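Local coordinates for protein nuclear hormone receptor HR38 (PDB 1PDU) that mediates an atypical ecdysteroid signalling pathway in Drosophila as an orphan nuclear receptor, here represented by its ligand-binding domain, at residues S31-S36 with G113-R118; D75-D80 with G163-K168; Q54-S59 with A232-M237; I13-A18 with M175-S180. All blocks are in the same frame, centred on the assembly; numbering follows the deposited sequence.

Interaction 1 (S31-S36 with G113-R118); sequences SCLDYS and GTVLHR
Asp34 joins the two segments through both of its backbone polar groups. Asp34 N donates to Gly113 O at 2.7 Å. Asp34 O accepts from Val115 N at 3.1 Å, with an N-H...O angle of 146°. This pattern makes a single parallel beta bridge between Asp34 and Thr114. Thr114 CA adds a CA-H...O contact to Asp34 O, at 3.6 Å.

The apolar part centres on Val115 CG2. Leu33 CD1 meets Val115 CG2 at 3.8 Å, and Tyr35 CE2 meets it at 4.0 Å. Tyr35 CB points away from segment 113-118, but its chi1 of -63° sets the ring anti to the carbonyl carbon and brings CE2 back alongside the valine. The methyl approaches the ring obliquely.

Farther out, the Asp34 carboxylate is held within its own loop by Ser36. Ser36 OG donates to Asp34 OD2 on the syn side at 3.0 Å, and the bond from Ser36 N to OD1 is weak. Water 1 lies 3.0 Å from Thr114 OG1. Leu33 and Val115 also touch Ile109 of strand 107-109.

The contact ties the loop between helices 15-25 and 45-67 to the small beta hairpin. Its direct bonds use backbone N-H and C=O groups, so the bridge itself does not depend on side-chain chemistry. The Asp34 carboxylate is occupied by Ser36 and by a weak water link to Thr114.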
loop_
_atom_site.group_PDB
_atom_site.type_symbol
_atom_site.label_atom_id
_atom_site.label_comp_id
_atom_site.label_asym_id
_atom_site.label_seq_id
_atom_site.Cartn_x
_atom_site.Cartn_y
_atom_site.Cartn_z
ATOM N N SER A 31 2.466 17.475 -10.317
ATOM C CA SER A 31 3.542 18.350 -10.753
ATOM C C SER A 31 4.949 17.884 -10.400
ATOM O O SER A 31 5.918 18.386 -10.968
ATOM C CB SER A 31 3.319 19.762 -10.203
ATOM O OG SER A 31 3.208 19.746 -8.793
ATOM N N CYS A 32 5.075 16.929 -9.484
ATOM C CA CYS A 32 6.401 16.460 -9.086
ATOM C C CYS A 32 6.722 15.002 -9.420
ATOM O O CYS A 32 7.661 14.431 -8.858
ATOM C CB CYS A 32 6.603 16.691 -7.587
ATOM S SG CYS A 32 6.339 18.409 -7.067
ATOM N N LEU A 33 5.957 14.400 -10.328
ATOM C CA LEU A 33 6.200 13.008 -10.716
ATOM C C LEU A 33 7.552 12.866 -11.409
ATOM O O LEU A 33 8.028 13.812 -12.030
ATOM C CB LEU A 33 5.103 12.515 -11.663
ATOM C CG LEU A 33 3.673 12.506 -11.123
ATOM C CD1 LEU A 33 2.743 11.929 -12.184
ATOM C CD2 LEU A 33 3.606 11.687 -9.841
ATOM N N ASP A 34 8.176 11.695 -11.289
ATOM C CA ASP A 34 9.464 11.455 -11.942
ATOM C C ASP A 34 9.246 10.629 -13.206
ATOM O O ASP A 34 8.785 9.489 -13.138
ATOM C CB ASP A 34 10.423 10.713 -11.015
ATOM C CG ASP A 34 11.747 10.404 -11.686
ATOM O OD1 ASP A 34 12.223 11.252 -12.475
ATOM O OD2 ASP A 34 12.316 9.324 -11.432
ATOM N N TYR A 35 9.580 11.204 -14.355
ATOM C CA TYR A 35 9.383 10.517 -15.627
ATOM C C TYR A 35 10.655 9.975 -16.250
ATOM O O TYR A 35 10.625 9.462 -17.365
ATOM C CB TYR A 35 8.700 11.451 -16.634
ATOM C CG TYR A 35 7.315 11.898 -16.228
ATOM C CD1 TYR A 35 7.116 13.103 -15.550
ATOM C CD2 TYR A 35 6.200 11.110 -16.507
ATOM C CE1 TYR A 35 5.833 13.510 -15.161
ATOM C CE2 TYR A 35 4.912 11.511 -16.121
ATOM C CZ TYR A 35 4.742 12.708 -15.450
ATOM O OH TYR A 35 3.479 13.090 -15.055
ATOM N N SER A 36 11.766 10.077 -15.532
ATOM C CA SER A 36 13.048 9.618 -16.053
ATOM C C SER A 36 13.115 8.151 -16.480
ATOM O O SER A 36 14.024 7.775 -17.215
ATOM C CB SER A 36 14.155 9.900 -15.037
ATOM O OG SER A 36 13.999 9.100 -13.882
ATOM N N GLY A 113 6.857 8.601 -6.705
ATOM C CA GLY A 113 6.803 9.540 -7.814
ATOM C C GLY A 113 7.146 8.974 -9.189
ATOM O O GLY A 113 6.840 9.590 -10.212
ATOM N N THR A 114 7.781 7.804 -9.219
ATOM C CA THR A 114 8.157 7.176 -10.481
ATOM C C THR A 114 6.947 6.715 -11.278
ATOM O O THR A 114 6.020 6.122 -10.724
ATOM C CB THR A 114 9.074 5.963 -10.245
ATOM O OG1 THR A 114 10.326 6.411 -9.712
ATOM C CG2 THR A 114 9.315 5.202 -11.555
ATOM N N VAL A 115 6.967 6.999 -12.580
ATOM C CA VAL A 115 5.891 6.612 -13.490
ATOM C C VAL A 115 6.489 5.727 -14.578
ATOM O O VAL A 115 7.559 6.023 -15.100
ATOM C CB VAL A 115 5.255 7.841 -14.177
ATOM C CG1 VAL A 115 4.119 7.400 -15.106
ATOM C CG2 VAL A 115 4.757 8.819 -13.134
ATOM N N LEU A 116 5.799 4.642 -14.913
ATOM C CA LEU A 116 6.257 3.714 -15.950
ATOM C C LEU A 116 5.056 3.251 -16.766
ATOM O O LEU A 116 3.905 3.500 -16.387
ATOM C CB LEU A 116 6.900 2.473 -15.317
ATOM C CG LEU A 116 8.037 2.593 -14.298
ATOM C CD1 LEU A 116 8.172 1.271 -13.545
ATOM C CD2 LEU A 116 9.337 2.955 -15.000
ATOM N N HIS A 117 5.325 2.577 -17.883
ATOM C CA HIS A 117 4.246 2.021 -18.694
ATOM C C HIS A 117 3.825 0.759 -17.951
ATOM O O HIS A 117 4.644 0.123 -17.289
ATOM C CB HIS A 117 4.717 1.544 -20.070
ATOM C CG HIS A 117 5.096 2.628 -21.026
ATOM N ND1 HIS A 117 6.303 3.292 -20.960
ATOM C CD2 HIS A 117 4.477 3.080 -22.145
ATOM C CE1 HIS A 117 6.416 4.098 -22.002
ATOM N NE2 HIS A 117 5.323 3.987 -22.737
ATOM N N ARG A 118 2.563 0.381 -18.070
ATOM C CA ARG A 118 2.117 -0.847 -17.444
ATOM C C ARG A 118 2.914 -1.990 -18.057
ATOM O O ARG A 118 3.198 -2.989 -17.394
ATOM C CB ARG A 118 0.631 -1.057 -17.692
ATOM C CG ARG A 118 -0.185 0.072 -17.146
ATOM C CD ARG A 118 -1.595 -0.339 -16.837
ATOM N NE ARG A 118 -2.261 0.711 -16.071
ATOM C CZ ARG A 118 -3.523 0.652 -15.662
ATOM N NH1 ARG A 118 -4.269 -0.409 -15.945
ATOM N NH2 ARG A 118 -4.030 1.660 -14.962
HETATM O O HOH W 1 11.464 8.717 -8.209
#

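Interaction 2 (D75-D80 with G163-K168); sequences DLLPED and GLREPK
The Asp80 carboxylate is the central flat group. Leu164 lies over one face, with its CD2 3.7 Å from Asp80 CG. Leu77 lies over the other face, with its CB 4.4 Å from Asp80 CG. The amides of Arg165 and Glu166 come to the oxygen edge. Asp80 OD1 takes Arg165 N on its syn lone pair, at 2.6 Å and with a nearly straight N-H...O angle of 165°. Asp80 OD2 takes Glu166 N on its syn side at 3.1 Å, but 22° out of the carboxylate plane. A chi1 of -69° carries Asp80 CG anti to its carbonyl carbon and presents both oxygens to segment 163-168.

The second carboxylate, of Glu166, meets Leu77. Glu166 OE2 lies 3.3 Å from Leu77 CG, and the two side chains cross at about a right angle. Leu77 CD1 also touches Arg165 CG, at 3.3 Å.

Water 2 lies between the two acids. It accepts from Leu77 N and donates to Glu166 OE2. Its bond to Asp80 OD2 is modelled so short that its length is doubtful. Leu77 is the N-cap residue of helix 78-100, and Glu166 holds that position for helix 167-187. Leu164 also packs on Leu83, Leu84 and Val170.

Asp80 therefore clasps the turn that leads into helix 167-187. The paired amides would favour its ionised form. Asp80 OD2 and Glu166 OE2 are like charges 4.5 Å apart. If the short water bond is real, water 2 may lessen the repulsion between them.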
loop_
_atom_site.group_PDB
_atom_site.type_symbol
_atom_site.label_atom_id
_atom_site.label_comp_id
_atom_site.label_asym_id
_atom_site.label_seq_id
_atom_site.Cartn_x
_atom_site.Cartn_y
_atom_site.Cartn_z
ATOM N N ASP A 75 3.713 5.734 19.713
ATOM C CA ASP A 75 3.464 5.391 21.102
ATOM C C ASP A 75 3.560 3.878 21.238
ATOM O O ASP A 75 3.517 3.337 22.340
ATOM C CB ASP A 75 2.094 5.907 21.555
ATOM C CG ASP A 75 1.998 7.427 21.477
ATOM O OD1 ASP A 75 3.029 8.103 21.705
ATOM O OD2 ASP A 75 0.896 7.951 21.196
ATOM N N LEU A 76 3.687 3.202 20.102
ATOM C CA LEU A 76 3.846 1.753 20.092
ATOM C C LEU A 76 5.338 1.498 20.260
ATOM O O LEU A 76 6.162 2.350 19.905
ATOM C CB LEU A 76 3.380 1.160 18.759
ATOM C CG LEU A 76 1.892 1.299 18.436
ATOM C CD1 LEU A 76 1.630 0.784 17.032
ATOM C CD2 LEU A 76 1.066 0.530 19.462
ATOM N N LEU A 77 5.692 0.343 20.808
ATOM C CA LEU A 77 7.097 0.021 20.991
ATOM C C LEU A 77 7.771 -0.021 19.625
ATOM O O LEU A 77 7.131 -0.314 18.621
ATOM C CB LEU A 77 7.245 -1.334 21.679
ATOM C CG LEU A 77 6.829 -1.405 23.151
ATOM C CD1 LEU A 77 6.789 -2.858 23.604
ATOM C CD2 LEU A 77 7.809 -0.589 23.991
ATOM N N PRO A 78 9.076 0.284 19.570
ATOM C CA PRO A 78 9.805 0.264 18.296
ATOM C C PRO A 78 9.784 -1.119 17.640
ATOM O O PRO A 78 9.824 -1.240 16.418
ATOM C CB PRO A 78 11.210 0.699 18.702
ATOM C CG PRO A 78 10.937 1.631 19.845
ATOM C CD PRO A 78 9.910 0.861 20.639
ATOM N N GLU A 79 9.718 -2.152 18.470
ATOM C CA GLU A 79 9.684 -3.532 18.002
ATOM C C GLU A 79 8.364 -3.808 17.288
ATOM O O GLU A 79 8.342 -4.483 16.259
ATOM C CB GLU A 79 9.843 -4.483 19.190
ATOM C CG GLU A 79 10.960 -4.069 20.138
ATOM C CD GLU A 79 11.281 -5.123 21.188
ATOM O OE1 GLU A 79 12.408 -5.070 21.743
ATOM O OE2 GLU A 79 10.411 -5.990 21.456
ATOM N N ASP A 80 7.266 -3.288 17.835
ATOM C CA ASP A 80 5.958 -3.486 17.223
ATOM C C ASP A 80 5.815 -2.647 15.953
ATOM O O ASP A 80 5.210 -3.088 14.978
ATOM C CB ASP A 80 4.843 -3.162 18.219
ATOM C CG ASP A 80 4.763 -4.177 19.358
ATOM O OD1 ASP A 80 5.217 -5.332 19.180
ATOM O OD2 ASP A 80 4.234 -3.824 20.432
ATOM N N GLY A 163 3.517 -12.141 16.958
ATOM C CA GLY A 163 4.788 -11.658 17.462
ATOM C C GLY A 163 4.793 -10.257 18.046
ATOM O O GLY A 163 5.857 -9.740 18.395
ATOM N N LEU A 164 3.628 -9.625 18.150
ATOM C CA LEU A 164 3.569 -8.285 18.717
ATOM C C LEU A 164 3.797 -8.318 20.225
ATOM O O LEU A 164 3.294 -9.205 20.917
ATOM C CB LEU A 164 2.215 -7.645 18.433
ATOM C CG LEU A 164 1.981 -7.136 17.014
ATOM C CD1 LEU A 164 0.483 -6.851 16.817
ATOM C CD2 LEU A 164 2.830 -5.890 16.773
ATOM N N ARG A 165 4.553 -7.349 20.732
ATOM C CA ARG A 165 4.824 -7.272 22.163
ATOM C C ARG A 165 3.577 -6.780 22.909
ATOM O O ARG A 165 3.261 -7.270 23.993
ATOM C CB ARG A 165 5.986 -6.319 22.431
ATOM C CG ARG A 165 6.347 -6.165 23.900
ATOM C CD ARG A 165 7.128 -7.369 24.430
ATOM N NE ARG A 165 7.615 -7.117 25.782
ATOM C CZ ARG A 165 6.835 -7.036 26.856
ATOM N NH1 ARG A 165 5.518 -7.200 26.754
ATOM N NH2 ARG A 165 7.372 -6.748 28.034
ATOM N N GLU A 166 2.872 -5.814 22.326
ATOM C CA GLU A 166 1.665 -5.275 22.949
ATOM C C GLU A 166 0.484 -5.364 21.986
ATOM O O GLU A 166 -0.029 -4.348 21.521
ATOM C CB GLU A 166 1.868 -3.808 23.353
ATOM C CG GLU A 166 2.970 -3.558 24.372
ATOM C CD GLU A 166 3.015 -2.108 24.824
ATOM O OE1 GLU A 166 2.367 -1.767 25.838
ATOM O OE2 GLU A 166 3.689 -1.302 24.154
ATOM N N PRO A 167 0.018 -6.583 21.696
ATOM C CA PRO A 167 -1.107 -6.756 20.775
ATOM C C PRO A 167 -2.327 -5.916 21.142
ATOM O O PRO A 167 -2.969 -5.322 20.273
ATOM C CB PRO A 167 -1.385 -8.253 20.857
ATOM C CG PRO A 167 -1.023 -8.566 22.289
ATOM C CD PRO A 167 0.286 -7.827 22.438
ATOM N N LYS A 168 -2.631 -5.869 22.434
ATOM C CA LYS A 168 -3.771 -5.119 22.937
ATOM C C LYS A 168 -3.648 -3.641 22.624
ATOM O O LYS A 168 -4.644 -2.989 22.315
ATOM C CB LYS A 168 -3.914 -5.328 24.450
HETATM O O HOH W 2 3.828 -1.556 21.195
#

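Interaction 3 (Q54-S59 with A232-M237); sequences QLLTSS and ALIENM
Leu56 and Ile234 make the tightest apolar contact here. Leu56 CD2 and Ile234 CD1 are 3.4 Å apart, closer than usual for two carbons. The chi2 of Ile234, -63°, bends its chain and brings CD1 round to segment 54-59 of helix 45-67. Leu56 has an unusual chi2 of 34°, in keeping with close packing. Met237 is extended beyond CG and meets Leu56 tip to tip, with Met237 CE 3.9 Å from Leu56 CG.

Thr57 and Leu233 form the other half. Leu233 CD2 lies 3.3 Å from Thr57 O and 3.7 Å from Thr57 CB. The threonine puts OG1 between its backbone N and carbonyl carbon, where it bonds to Tyr53 O of the same helix. Thr57 CG2 faces Leu233 CB at 3.8 Å. The contact across the segments is wholly one of packing.

The axes of the two short segments cross at 80°, with a closest approach of 9.7 Å. Helix 232-236 probably corresponds to the C-terminal activation helix of nuclear receptors, and its placement is consistent with the active position in relatives. It packs on helix 45-67, and Met237 also touches Ile219 of helix 204-225 and Ser89 of helix 78-100.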
loop_
_atom_site.group_PDB
_atom_site.type_symbol
_atom_site.label_atom_id
_atom_site.label_comp_id
_atom_site.label_asym_id
_atom_site.label_seq_id
_atom_site.Cartn_x
_atom_site.Cartn_y
_atom_site.Cartn_z
ATOM N N GLN A 54 14.352 -1.295 -6.655
ATOM C CA GLN A 54 14.519 0.128 -6.392
ATOM C C GLN A 54 13.168 0.807 -6.229
ATOM O O GLN A 54 12.940 1.558 -5.284
ATOM C CB GLN A 54 15.270 0.774 -7.555
ATOM C CG GLN A 54 15.740 2.182 -7.271
ATOM C CD GLN A 54 16.622 2.220 -6.044
ATOM O OE1 GLN A 54 17.627 1.495 -5.959
ATOM N NE2 GLN A 54 16.252 3.059 -5.075
ATOM N N LEU A 55 12.288 0.533 -7.184
ATOM C CA LEU A 55 10.939 1.066 -7.215
ATOM C C LEU A 55 10.192 0.666 -5.949
ATOM O O LEU A 55 9.572 1.496 -5.283
ATOM C CB LEU A 55 10.219 0.515 -8.443
ATOM C CG LEU A 55 8.735 0.809 -8.583
ATOM C CD1 LEU A 55 8.536 2.314 -8.720
ATOM C CD2 LEU A 55 8.193 0.077 -9.803
ATOM N N LEU A 56 10.266 -0.615 -5.616
ATOM C CA LEU A 56 9.600 -1.128 -4.437
ATOM C C LEU A 56 10.174 -0.546 -3.133
ATOM O O LEU A 56 9.422 -0.015 -2.310
ATOM C CB LEU A 56 9.684 -2.656 -4.437
ATOM C CG LEU A 56 8.866 -3.467 -3.428
ATOM C CD1 LEU A 56 7.526 -2.796 -3.133
ATOM C CD2 LEU A 56 8.653 -4.867 -3.996
ATOM N N THR A 57 11.492 -0.610 -2.951
ATOM C CA THR A 57 12.099 -0.098 -1.719
ATOM C C THR A 57 11.909 1.391 -1.465
ATOM O O THR A 57 11.599 1.790 -0.346
ATOM C CB THR A 57 13.629 -0.411 -1.618
ATOM O OG1 THR A 57 14.302 0.046 -2.796
ATOM C CG2 THR A 57 13.865 -1.893 -1.449
ATOM N N SER A 58 12.085 2.218 -2.486
ATOM C CA SER A 58 11.927 3.652 -2.282
ATOM C C SER A 58 10.475 4.035 -2.048
ATOM O O SER A 58 10.199 5.034 -1.382
ATOM C CB SER A 58 12.494 4.437 -3.463
ATOM O OG SER A 58 11.781 4.145 -4.643
ATOM N N SER A 59 9.543 3.249 -2.589
ATOM C CA SER A 59 8.127 3.535 -2.378
ATOM C C SER A 59 7.790 3.176 -0.933
ATOM O O SER A 59 7.017 3.859 -0.270
ATOM C CB SER A 59 7.250 2.718 -3.331
ATOM O OG SER A 59 7.391 3.175 -4.664
ATOM N N ALA A 232 17.410 -5.383 1.946
ATOM C CA ALA A 232 16.903 -5.837 3.243
ATOM C C ALA A 232 15.391 -5.617 3.334
ATOM O O ALA A 232 14.644 -6.479 3.808
ATOM C CB ALA A 232 17.609 -5.086 4.365
ATOM N N LEU A 233 14.953 -4.453 2.874
ATOM C CA LEU A 233 13.544 -4.095 2.891
ATOM C C LEU A 233 12.715 -5.188 2.215
ATOM O O LEU A 233 11.633 -5.546 2.690
ATOM C CB LEU A 233 13.351 -2.754 2.179
ATOM C CG LEU A 233 12.076 -1.962 2.465
ATOM C CD1 LEU A 233 11.909 -1.787 3.964
ATOM C CD2 LEU A 233 12.161 -0.600 1.793
ATOM N N ILE A 234 13.225 -5.724 1.110
ATOM C CA ILE A 234 12.526 -6.783 0.396
ATOM C C ILE A 234 12.578 -8.088 1.185
ATOM O O ILE A 234 11.632 -8.870 1.161
ATOM C CB ILE A 234 13.128 -7.003 -1.010
ATOM C CG1 ILE A 234 12.859 -5.780 -1.884
ATOM C CG2 ILE A 234 12.515 -8.220 -1.662
ATOM C CD1 ILE A 234 11.392 -5.519 -2.131
ATOM N N GLU A 235 13.685 -8.323 1.881
ATOM C CA GLU A 235 13.832 -9.533 2.691
ATOM C C GLU A 235 12.916 -9.469 3.910
ATOM O O GLU A 235 12.468 -10.506 4.417
ATOM C CB GLU A 235 15.275 -9.686 3.171
ATOM C CG GLU A 235 16.269 -10.067 2.092
ATOM C CD GLU A 235 16.247 -11.545 1.784
ATOM O OE1 GLU A 235 15.419 -12.265 2.392
ATOM O OE2 GLU A 235 17.062 -11.981 0.940
ATOM N N ASN A 236 12.656 -8.255 4.393
ATOM C CA ASN A 236 11.786 -8.077 5.552
ATOM C C ASN A 236 10.367 -8.548 5.234
ATOM O O ASN A 236 9.660 -9.040 6.116
ATOM C CB ASN A 236 11.738 -6.608 5.991
ATOM C CG ASN A 236 13.086 -6.087 6.471
ATOM O OD1 ASN A 236 13.979 -6.862 6.826
ATOM N ND2 ASN A 236 13.231 -4.757 6.500
ATOM N N MET A 237 9.957 -8.396 3.975
ATOM C CA MET A 237 8.622 -8.802 3.545
ATOM C C MET A 237 8.431 -10.294 3.726
ATOM O O MET A 237 7.308 -10.765 3.856
ATOM C CB MET A 237 8.401 -8.467 2.072
ATOM C CG MET A 237 8.625 -7.021 1.719
ATOM S SD MET A 237 8.385 -6.749 -0.020
ATOM C CE MET A 237 8.014 -5.071 -0.006
#

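Interaction 4 (I13-A18 with M175-S180); sequences ISLITA and MKIIGS
Apolar packing is carried by Leu15, which leans on segment 175-180 of helix 167-187. Leu15 CD2 sits 3.7 Å from Lys176 O and 3.9 Å from Ile177 CA. Leu15 CD2 is also 4.2 Å from Ile177 CG1. Leu15 CG is anti to the backbone N (chi1 176°), which extends the side chain toward Lys176 and Ile177. Ser180 OG touches the same leucine, 3.8 Å from Leu15 CB. Ile16 adds a looser contact, with Ile16 CB 4.3 Å from Ser180 CB.

Polar contact is indirect. Water 3 accepts from Ile16 N at 3.1 Å and pairs with Ser180 OG. It thereby links the first turn of helix 15-25 to the other helix.

Capping fixes the helix start. Ser14 is the N-cap residue, and Ser14 OG accepts from Thr17 N at 3.3 Å.

Around the contact, Leu15 touches Pro71, Ile16 touches Ser147, and Ile177 reaches Leu19, Ala154 and Leu155. Helix 15-25 is thus packed against helices 167-187 and 146-157. Such packing of the N-terminal helix is characteristic of the layered, all-helical sandwich of nuclear receptor ligand-binding domains.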
loop_
_atom_site.group_PDB
_atom_site.type_symbol
_atom_site.label_atom_id
_atom_site.label_comp_id
_atom_site.label_asym_id
_atom_site.label_seq_id
_atom_site.Cartn_x
_atom_site.Cartn_y
_atom_site.Cartn_z
ATOM N N ILE A 13 -5.639 18.266 15.860
ATOM C CA ILE A 13 -6.526 17.771 14.806
ATOM C C ILE A 13 -7.018 16.346 15.001
ATOM O O ILE A 13 -6.351 15.524 15.625
ATOM C CB ILE A 13 -5.854 17.851 13.423
ATOM C CG1 ILE A 13 -4.467 17.208 13.482
ATOM C CG2 ILE A 13 -5.796 19.305 12.954
ATOM C CD1 ILE A 13 -3.742 17.206 12.150
ATOM N N SER A 14 -8.191 16.065 14.441
ATOM C CA SER A 14 -8.806 14.748 14.528
ATOM C C SER A 14 -7.961 13.665 13.853
ATOM O O SER A 14 -7.155 13.934 12.951
ATOM C CB SER A 14 -10.190 14.763 13.881
ATOM O OG SER A 14 -10.093 14.903 12.471
ATOM N N LEU A 15 -8.163 12.433 14.301
ATOM C CA LEU A 15 -7.442 11.300 13.761
ATOM C C LEU A 15 -7.608 11.184 12.242
ATOM O O LEU A 15 -6.621 11.043 11.519
ATOM C CB LEU A 15 -7.920 10.019 14.442
ATOM C CG LEU A 15 -7.345 8.698 13.931
ATOM C CD1 LEU A 15 -5.825 8.743 13.928
ATOM C CD2 LEU A 15 -7.859 7.567 14.810
ATOM N N ILE A 16 -8.842 11.268 11.755
ATOM C CA ILE A 16 -9.062 11.140 10.324
ATOM C C ILE A 16 -8.409 12.264 9.521
ATOM O O ILE A 16 -7.940 12.039 8.412
ATOM C CB ILE A 16 -10.579 11.024 9.989
ATOM C CG1 ILE A 16 -10.758 10.685 8.505
ATOM C CG2 ILE A 16 -11.312 12.311 10.343
ATOM C CD1 ILE A 16 -12.182 10.292 8.133
ATOM N N THR A 17 -8.361 13.473 10.070
ATOM C CA THR A 17 -7.716 14.572 9.353
ATOM C C THR A 17 -6.198 14.369 9.419
ATOM O O THR A 17 -5.467 14.737 8.508
ATOM C CB THR A 17 -8.100 15.966 9.948
ATOM O OG1 THR A 17 -9.471 16.258 9.646
ATOM C CG2 THR A 17 -7.227 17.068 9.361
ATOM N N ALA A 18 -5.719 13.767 10.496
ATOM C CA ALA A 18 -4.285 13.535 10.607
ATOM C C ALA A 18 -3.908 12.482 9.558
ATOM O O ALA A 18 -2.861 12.574 8.899
ATOM C CB ALA A 18 -3.930 13.038 12.017
ATOM N N MET A 175 -9.000 0.007 16.788
ATOM C CA MET A 175 -10.382 0.347 17.094
ATOM C C MET A 175 -10.621 1.837 16.932
ATOM O O MET A 175 -11.685 2.246 16.470
ATOM C CB MET A 175 -10.755 -0.102 18.516
ATOM C CG MET A 175 -11.139 -1.585 18.630
ATOM S SD MET A 175 -12.508 -2.062 17.489
ATOM C CE MET A 175 -11.599 -3.045 16.250
ATOM N N LYS A 176 -9.638 2.656 17.298
ATOM C CA LYS A 176 -9.800 4.098 17.151
ATOM C C LYS A 176 -9.907 4.462 15.682
ATOM O O LYS A 176 -10.732 5.295 15.298
ATOM C CB LYS A 176 -8.629 4.863 17.774
ATOM C CG LYS A 176 -8.794 5.149 19.250
ATOM C CD LYS A 176 -7.739 6.119 19.762
ATOM C CE LYS A 176 -7.981 6.442 21.234
ATOM N NZ LYS A 176 -7.047 7.473 21.789
ATOM N N ILE A 177 -9.073 3.834 14.858
ATOM C CA ILE A 177 -9.090 4.112 13.435
ATOM C C ILE A 177 -10.406 3.630 12.848
ATOM O O ILE A 177 -10.991 4.306 12.006
ATOM C CB ILE A 177 -7.905 3.438 12.718
ATOM C CG1 ILE A 177 -6.596 3.859 13.389
ATOM C CG2 ILE A 177 -7.867 3.865 11.246
ATOM C CD1 ILE A 177 -5.399 3.060 12.918
ATOM N N ILE A 178 -10.875 2.469 13.295
ATOM C CA ILE A 178 -12.150 1.935 12.819
ATOM C C ILE A 178 -13.266 2.896 13.212
ATOM O O ILE A 178 -14.144 3.213 12.406
ATOM C CB ILE A 178 -12.462 0.535 13.418
ATOM C CG1 ILE A 178 -11.750 -0.549 12.603
ATOM C CG2 ILE A 178 -13.970 0.277 13.414
ATOM C CD1 ILE A 178 -12.096 -1.963 13.014
ATOM N N GLY A 179 -13.223 3.362 14.456
ATOM C CA GLY A 179 -14.228 4.298 14.923
ATOM C C GLY A 179 -14.309 5.510 14.016
ATOM O O GLY A 179 -15.392 5.883 13.574
ATOM N N SER A 180 -13.167 6.128 13.728
ATOM C CA SER A 180 -13.157 7.299 12.869
ATOM C C SER A 180 -13.694 6.974 11.486
ATOM O O SER A 180 -14.399 7.783 10.888
ATOM C CB SER A 180 -11.743 7.879 12.758
ATOM O OG SER A 180 -11.384 8.589 13.936
HETATM O O HOH W 3 -11.485 11.654 13.409
#

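Interactions 1 and 3 touch: Leu55 CD2 of helix 45-67 packs on Leu116 CD1 at 3.9 Å, and Leu55 CD1 packs on Thr114 CB at 4.0 Å. The hairpin and helix 232-236 therefore both pack on helix 45-67. Interactions 2 and 4 both use helix 167-187, with centres 20 Å apart and nearest atoms about 8 Å apart. Interaction 2 meets its start, and interaction 4 meets its middle. Interactions 1 and 2 lie on opposite sides of the chain's centre, their centres 36 Å apart. Interaction 3 is the most central, about 12 Å from that centre. No ligand is modelled; bulky side chains probably occupy the ligand pocket, as they do in the related receptor Nurr1.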